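Local coordinates for putative glycyl-glycine endopeptidase lytM (Ruminococcus gnavus, PDB 3NYY), which is probably a zinc-dependent metalloendopeptidase of the M23 family that cleaves peptide bonds in bacterial cell-wall peptidoglycan, at residues D36-F50 and W77-N89. Residues are numbered along the deposited sequence; the frame is centred on the assembly and turned at random.
Sequences DPGRDVGLYWMATDF and WDAYVQSCRAIWN. With SO4 (sulfate ion), chain F.
A glycine-mediated helix–helix crossing in the helical LytM N-terminal domain brings Gly38 of helix 37-48 to within 4.0 Å, CA to CA, of Arg85 in helix 77-88. The segment axes approach to 7.5 Å at 124°, and a CB on Gly38 would clash with Arg85 CA. Gly38 O rests against Cys84 CB, while Gly42 leaves room for Cys84 SG. The N-terminus of helix 37-48 is held by a salt bridge and neutral hydrogen bonds. Asp36, its N-cap, accepts the capping bond from Arg39 N at OD1 and meets Arg85 side-on, NE to OD1 and NH2 to OD2 (2.8 Å), the carboxylate and guanidinium nearly coplanar. Arg85, extended from CG to NE, carries the guanidinium past Val81, whose CG2 covers one face. Arg85 NH1 and NH2 bind a sulfate ion, probably from the crystallisation liquor, NH2 serving both anions; Trp77 NE1 also bonds its O4. Asn89 spans the same corner: ND2 reaches Asp36 OD1 from above the carboxylate plane in a nearly straight bond, and OD1 takes the Gly38 N-H at 2.7 Å. Were Asp36 an alanine, the Arg85 guanidinium would probably lose its carboxylate mate, Asn89 ND2 this acceptor and Arg39 N its capping bond. Farther along, the packing is mainly apolar. Val41 CG1 sits over the five-membered ring of Trp88, 3.9 Å from its centroid, and Leu43 CD2 packs on Trp77 CH2; the Trp88 indole N-H bonds Gln21 OE1, and Leu31 of helix 25-31 touches both Val41 and Trp88. Selenomethionine Met46 folds its CE over one face of the Tyr80 ring. With CG anti to the backbone N (chi1 170°), Tyr80 carries its ring to Gly42, where OH donates in the carbonyl plane to a lone pair of Gly42 O at 2.7 Å, alongside the helical bond from Met46 N.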
loop_
_atom_site.group_PDB
_atom_site.type_symbol
_atom_site.label_atom_id
_atom_site.label_comp_id
_atom_site.label_asym_id
_atom_site.label_seq_id
_atom_site.Cartn_x
_atom_site.Cartn_y
_atom_site.Cartn_z
ATOM N N ASP A 36 2.057 7.093 -27.682
ATOM C CA ASP A 36 1.645 5.677 -27.797
ATOM C C ASP A 36 2.360 4.949 -26.669
ATOM O O ASP A 36 3.406 4.307 -26.877
ATOM C CB ASP A 36 2.038 5.156 -29.178
ATOM C CG ASP A 36 1.465 3.769 -29.497
ATOM O OD1 ASP A 36 1.002 3.021 -28.584
ATOM O OD2 ASP A 36 1.480 3.452 -30.710
ATOM N N PRO A 37 1.828 5.075 -25.446
ATOM C CA PRO A 37 2.563 4.524 -24.302
ATOM C C PRO A 37 2.677 3.016 -24.318
ATOM O O PRO A 37 3.744 2.492 -23.913
ATOM C CB PRO A 37 1.768 5.023 -23.091
ATOM C CG PRO A 37 0.391 5.211 -23.654
ATOM C CD PRO A 37 0.589 5.745 -25.025
ATOM N N GLY A 38 1.650 2.312 -24.812
ATOM C CA GLY A 38 1.708 0.852 -24.922
ATOM C C GLY A 38 2.848 0.411 -25.843
ATOM O O GLY A 38 3.638 -0.509 -25.528
ATOM N N ARG A 39 2.964 1.058 -26.985
ATOM C CA ARG A 39 4.055 0.753 -27.901
ATOM C C ARG A 39 5.402 0.966 -27.240
ATOM O O ARG A 39 6.285 0.113 -27.368
ATOM C CB ARG A 39 3.993 1.619 -29.156
ATOM C CG ARG A 39 4.951 1.180 -30.227
ATOM C CD ARG A 39 5.147 2.270 -31.282
ATOM N NE ARG A 39 5.986 3.349 -30.734
ATOM C CZ ARG A 39 6.583 4.310 -31.463
ATOM N NH1 ARG A 39 6.424 4.346 -32.773
ATOM N NH2 ARG A 39 7.368 5.199 -30.863
ATOM N N ASP A 40 5.587 2.130 -26.622
ATOM C CA ASP A 40 6.893 2.516 -26.092
ATOM C C ASP A 40 7.309 1.680 -24.889
ATOM O O ASP A 40 8.458 1.249 -24.814
ATOM C CB ASP A 40 6.941 4.009 -25.807
ATOM C CG ASP A 40 6.877 4.847 -27.078
ATOM O OD1 ASP A 40 6.965 4.287 -28.200
ATOM O OD2 ASP A 40 6.734 6.085 -26.935
ATOM N N VAL A 41 6.366 1.352 -24.011
ATOM C CA VAL A 41 6.694 0.455 -22.888
ATOM C C VAL A 41 7.016 -0.962 -23.405
ATOM O O VAL A 41 7.942 -1.637 -22.934
ATOM C CB VAL A 41 5.614 0.452 -21.762
ATOM C CG1 VAL A 41 4.360 -0.417 -22.140
ATOM C CG2 VAL A 41 6.275 0.085 -20.443
ATOM N N GLY A 42 6.300 -1.396 -24.427
ATOM C CA GLY A 42 6.564 -2.669 -25.072
ATOM C C GLY A 42 7.962 -2.725 -25.668
ATOM O O GLY A 42 8.655 -3.722 -25.521
ATOM N N LEU A 43 8.353 -1.633 -26.323
ATOM C CA LEU A 43 9.708 -1.528 -26.895
ATOM C C LEU A 43 10.791 -1.495 -25.827
ATOM O O LEU A 43 11.848 -2.093 -25.980
ATOM C CB LEU A 43 9.795 -0.313 -27.816
ATOM C CG LEU A 43 8.978 -0.477 -29.108
ATOM C CD1 LEU A 43 8.803 0.895 -29.815
ATOM C CD2 LEU A 43 9.573 -1.504 -30.053
ATOM N N TYR A 44 10.524 -0.783 -24.757
ATOM C CA TYR A 44 11.392 -0.715 -23.613
ATOM C C TYR A 44 11.633 -2.087 -23.023
ATOM O O TYR A 44 12.803 -2.445 -22.757
ATOM C CB TYR A 44 10.780 0.233 -22.597
ATOM C CG TYR A 44 11.467 0.262 -21.282
ATOM C CD1 TYR A 44 12.671 0.944 -21.129
ATOM C CD2 TYR A 44 10.913 -0.355 -20.168
ATOM C CE1 TYR A 44 13.315 1.004 -19.902
ATOM C CE2 TYR A 44 11.565 -0.299 -18.924
ATOM C CZ TYR A 44 12.766 0.385 -18.810
ATOM O OH TYR A 44 13.408 0.425 -17.612
ATOM N N TRP A 45 10.561 -2.876 -22.872
ATOM C CA TRP A 45 10.725 -4.244 -22.356
ATOM C C TRP A 45 11.516 -5.141 -23.284
ATOM O O TRP A 45 12.316 -5.972 -22.831
ATOM C CB TRP A 45 9.400 -4.873 -21.996
ATOM C CG TRP A 45 8.723 -4.216 -20.801
ATOM C CD1 TRP A 45 9.347 -3.682 -19.679
ATOM C CD2 TRP A 45 7.310 -4.025 -20.609
ATOM N NE1 TRP A 45 8.398 -3.174 -18.823
ATOM C CE2 TRP A 45 7.147 -3.368 -19.363
ATOM C CE3 TRP A 45 6.177 -4.333 -21.373
ATOM C CZ2 TRP A 45 5.881 -3.024 -18.852
ATOM C CZ3 TRP A 45 4.913 -3.983 -20.892
ATOM C CH2 TRP A 45 4.778 -3.321 -19.645
HETATM N N MSE A 46 11.279 -5.031 -24.595
HETATM C CA MSE A 46 12.048 -5.821 -25.534
HETATM C C MSE A 46 13.519 -5.464 -25.522
HETATM O O MSE A 46 14.371 -6.358 -25.489
HETATM C CB MSE A 46 11.474 -5.672 -26.962
HETATM C CG MSE A 46 10.192 -6.451 -27.199
HETATM SE SE MSE A 46 10.388 -8.351 -27.058
HETATM C CE MSE A 46 9.442 -8.768 -25.568
ATOM N N ALA A 47 13.823 -4.177 -25.498
ATOM C CA ALA A 47 15.200 -3.720 -25.589
ATOM C C ALA A 47 15.971 -4.018 -24.295
ATOM O O ALA A 47 17.189 -4.159 -24.361
ATOM C CB ALA A 47 15.245 -2.223 -25.897
ATOM N N THR A 48 15.279 -4.076 -23.146
ATOM C CA THR A 48 15.905 -4.333 -21.837
ATOM C C THR A 48 15.696 -5.764 -21.309
ATOM O O THR A 48 16.069 -6.046 -20.172
ATOM C CB THR A 48 15.364 -3.384 -20.759
ATOM O OG1 THR A 48 13.957 -3.620 -20.602
ATOM C CG2 THR A 48 15.623 -1.888 -21.133
ATOM N N ASP A 49 15.092 -6.644 -22.121
ATOM C CA ASP A 49 14.695 -7.980 -21.685
ATOM C C ASP A 49 13.912 -7.863 -20.341
ATOM O O ASP A 49 14.225 -8.551 -19.359
ATOM C CB ASP A 49 15.927 -8.893 -21.525
ATOM C CG ASP A 49 16.753 -9.029 -22.805
ATOM O OD1 ASP A 49 16.238 -8.686 -23.912
ATOM O OD2 ASP A 49 17.925 -9.480 -22.693
ATOM N N PHE A 50 12.907 -6.991 -20.321
ATOM C CA PHE A 50 12.074 -6.746 -19.119
ATOM C C PHE A 50 12.898 -6.298 -17.913
ATOM O O PHE A 50 12.775 -6.841 -16.807
ATOM C CB PHE A 50 11.170 -7.933 -18.785
ATOM C CG PHE A 50 10.059 -8.102 -19.768
ATOM C CD1 PHE A 50 10.312 -8.669 -20.993
ATOM C CD2 PHE A 50 8.783 -7.598 -19.504
ATOM C CE1 PHE A 50 9.292 -8.791 -21.932
ATOM C CE2 PHE A 50 7.790 -7.721 -20.419
ATOM C CZ PHE A 50 8.036 -8.327 -21.623
ATOM N N TRP A 77 5.357 -9.619 -32.888
ATOM C CA TRP A 77 5.148 -8.192 -32.562
ATOM C C TRP A 77 3.669 -7.809 -32.468
ATOM O O TRP A 77 3.267 -7.201 -31.471
ATOM C CB TRP A 77 5.849 -7.298 -33.563
ATOM C CG TRP A 77 5.485 -5.861 -33.424
ATOM C CD1 TRP A 77 4.701 -5.173 -34.263
ATOM C CD2 TRP A 77 5.911 -4.948 -32.413
ATOM N NE1 TRP A 77 4.562 -3.878 -33.828
ATOM C CE2 TRP A 77 5.284 -3.710 -32.693
ATOM C CE3 TRP A 77 6.694 -5.065 -31.262
ATOM C CZ2 TRP A 77 5.465 -2.576 -31.896
ATOM C CZ3 TRP A 77 6.869 -3.945 -30.458
ATOM C CH2 TRP A 77 6.240 -2.715 -30.774
ATOM N N ASP A 78 2.895 -8.168 -33.479
ATOM C CA ASP A 78 1.497 -7.711 -33.538
ATOM C C ASP A 78 0.728 -8.090 -32.274
ATOM O O ASP A 78 0.087 -7.230 -31.654
ATOM C CB ASP A 78 0.771 -8.195 -34.791
ATOM C CG ASP A 78 1.257 -7.461 -36.062
ATOM O OD1 ASP A 78 1.833 -6.330 -35.990
ATOM O OD2 ASP A 78 1.051 -8.027 -37.136
ATOM N N ALA A 79 0.823 -9.352 -31.864
ATOM C CA ALA A 79 0.080 -9.773 -30.652
ATOM C C ALA A 79 0.602 -9.100 -29.390
ATOM O O ALA A 79 -0.177 -8.730 -28.511
ATOM C CB ALA A 79 0.120 -11.305 -30.499
ATOM N N TYR A 80 1.924 -8.991 -29.301
ATOM C CA TYR A 80 2.575 -8.400 -28.162
ATOM C C TYR A 80 2.253 -6.946 -27.966
ATOM O O TYR A 80 1.905 -6.543 -26.852
ATOM C CB TYR A 80 4.076 -8.560 -28.276
ATOM C CG TYR A 80 4.910 -7.801 -27.288
ATOM C CD1 TYR A 80 4.915 -8.133 -25.940
ATOM C CD2 TYR A 80 5.705 -6.748 -27.676
ATOM C CE1 TYR A 80 5.711 -7.464 -25.031
ATOM C CE2 TYR A 80 6.520 -6.084 -26.788
ATOM C CZ TYR A 80 6.528 -6.433 -25.453
ATOM O OH TYR A 80 7.323 -5.809 -24.519
ATOM N N VAL A 81 2.368 -6.151 -29.025
ATOM C CA VAL A 81 2.084 -4.716 -28.889
ATOM C C VAL A 81 0.569 -4.481 -28.620
ATOM O O VAL A 81 0.198 -3.525 -27.934
ATOM C CB VAL A 81 2.584 -3.874 -30.094
ATOM C CG1 VAL A 81 1.765 -4.154 -31.416
ATOM C CG2 VAL A 81 2.612 -2.377 -29.726
ATOM N N GLN A 82 -0.277 -5.364 -29.140
ATOM C CA GLN A 82 -1.715 -5.245 -28.868
ATOM C C GLN A 82 -1.942 -5.440 -27.368
ATOM O O GLN A 82 -2.750 -4.699 -26.789
ATOM C CB GLN A 82 -2.534 -6.243 -29.671
ATOM C CG GLN A 82 -4.015 -6.263 -29.329
ATOM C CD GLN A 82 -4.746 -7.310 -30.151
ATOM O OE1 GLN A 82 -4.337 -8.471 -30.205
ATOM N NE2 GLN A 82 -5.802 -6.894 -30.837
ATOM N N SER A 83 -1.237 -6.412 -26.728
ATOM C CA SER A 83 -1.367 -6.624 -25.295
ATOM C C SER A 83 -0.897 -5.397 -24.495
ATOM O O SER A 83 -1.577 -4.969 -23.549
ATOM C CB SER A 83 -0.649 -7.898 -24.813
ATOM O OG SER A 83 -1.217 -9.036 -25.456
ATOM N N CYS A 84 0.246 -4.822 -24.886
ATOM C CA CYS A 84 0.768 -3.622 -24.233
ATOM C C CYS A 84 -0.223 -2.460 -24.393
ATOM O O CYS A 84 -0.534 -1.790 -23.401
ATOM C CB CYS A 84 2.115 -3.223 -24.792
ATOM S SG CYS A 84 3.425 -4.456 -24.543
ATOM N N ARG A 85 -0.720 -2.236 -25.606
ATOM C CA ARG A 85 -1.678 -1.149 -25.814
ATOM C C ARG A 85 -3.020 -1.386 -25.101
ATOM O O ARG A 85 -3.667 -0.446 -24.630
ATOM C CB ARG A 85 -1.899 -0.916 -27.305
ATOM C CG ARG A 85 -0.690 -0.292 -28.028
ATOM C CD ARG A 85 -1.065 -0.118 -29.463
ATOM N NE ARG A 85 0.007 0.546 -30.188
ATOM C CZ ARG A 85 0.553 0.141 -31.328
ATOM N NH1 ARG A 85 0.143 -0.952 -31.957
ATOM N NH2 ARG A 85 1.535 0.869 -31.870
ATOM N N ALA A 86 -3.419 -2.653 -24.954
ATOM C CA ALA A 86 -4.680 -2.964 -24.263
ATOM C C ALA A 86 -4.594 -2.486 -22.797
ATOM O O ALA A 86 -5.596 -2.037 -22.248
ATOM C CB ALA A 86 -4.971 -4.462 -24.314
ATOM N N ILE A 87 -3.429 -2.596 -22.149
ATOM C CA ILE A 87 -3.240 -2.139 -20.778
ATOM C C ILE A 87 -3.135 -0.612 -20.695
ATOM O O ILE A 87 -3.719 0.005 -19.811
ATOM C CB ILE A 87 -2.010 -2.777 -20.135
ATOM C CG1 ILE A 87 -2.196 -4.284 -20.057
ATOM C CG2 ILE A 87 -1.670 -2.249 -18.692
ATOM C CD1 ILE A 87 -0.883 -4.996 -19.768
ATOM N N TRP A 88 -2.357 -0.032 -21.609
ATOM C CA TRP A 88 -1.865 1.353 -21.467
ATOM C C TRP A 88 -2.663 2.369 -22.265
ATOM O O TRP A 88 -2.858 3.475 -21.774
ATOM C CB TRP A 88 -0.373 1.473 -21.846
ATOM C CG TRP A 88 0.497 0.824 -20.845
ATOM C CD1 TRP A 88 0.745 -0.503 -20.750
ATOM C CD2 TRP A 88 1.177 1.460 -19.757
ATOM N NE1 TRP A 88 1.568 -0.743 -19.636
ATOM C CE2 TRP A 88 1.844 0.448 -19.031
ATOM C CE3 TRP A 88 1.285 2.775 -19.318
ATOM C CZ2 TRP A 88 2.597 0.718 -17.901
ATOM C CZ3 TRP A 88 2.109 3.051 -18.203
ATOM C CH2 TRP A 88 2.727 2.029 -17.499
ATOM N N ASN A 89 -3.126 2.034 -23.469
ATOM C CA ASN A 89 -3.569 3.071 -24.404
ATOM C C ASN A 89 -4.990 3.596 -24.238
ATOM O O ASN A 89 -5.319 4.678 -24.779
ATOM C CB ASN A 89 -3.335 2.630 -25.848
ATOM C CG ASN A 89 -1.882 2.725 -26.260
ATOM O OD1 ASN A 89 -0.981 2.541 -25.441
ATOM N ND2 ASN A 89 -1.652 3.045 -27.529
HETATM S S SO4 F . 2.041 -1.299 -35.015
HETATM O O1 SO4 F . 2.578 -1.128 -33.660
HETATM O O2 SO4 F . 0.695 -1.855 -34.931
HETATM O O3 SO4 F . 2.030 -0.008 -35.672
HETATM O O4 SO4 F . 2.947 -2.251 -35.663
#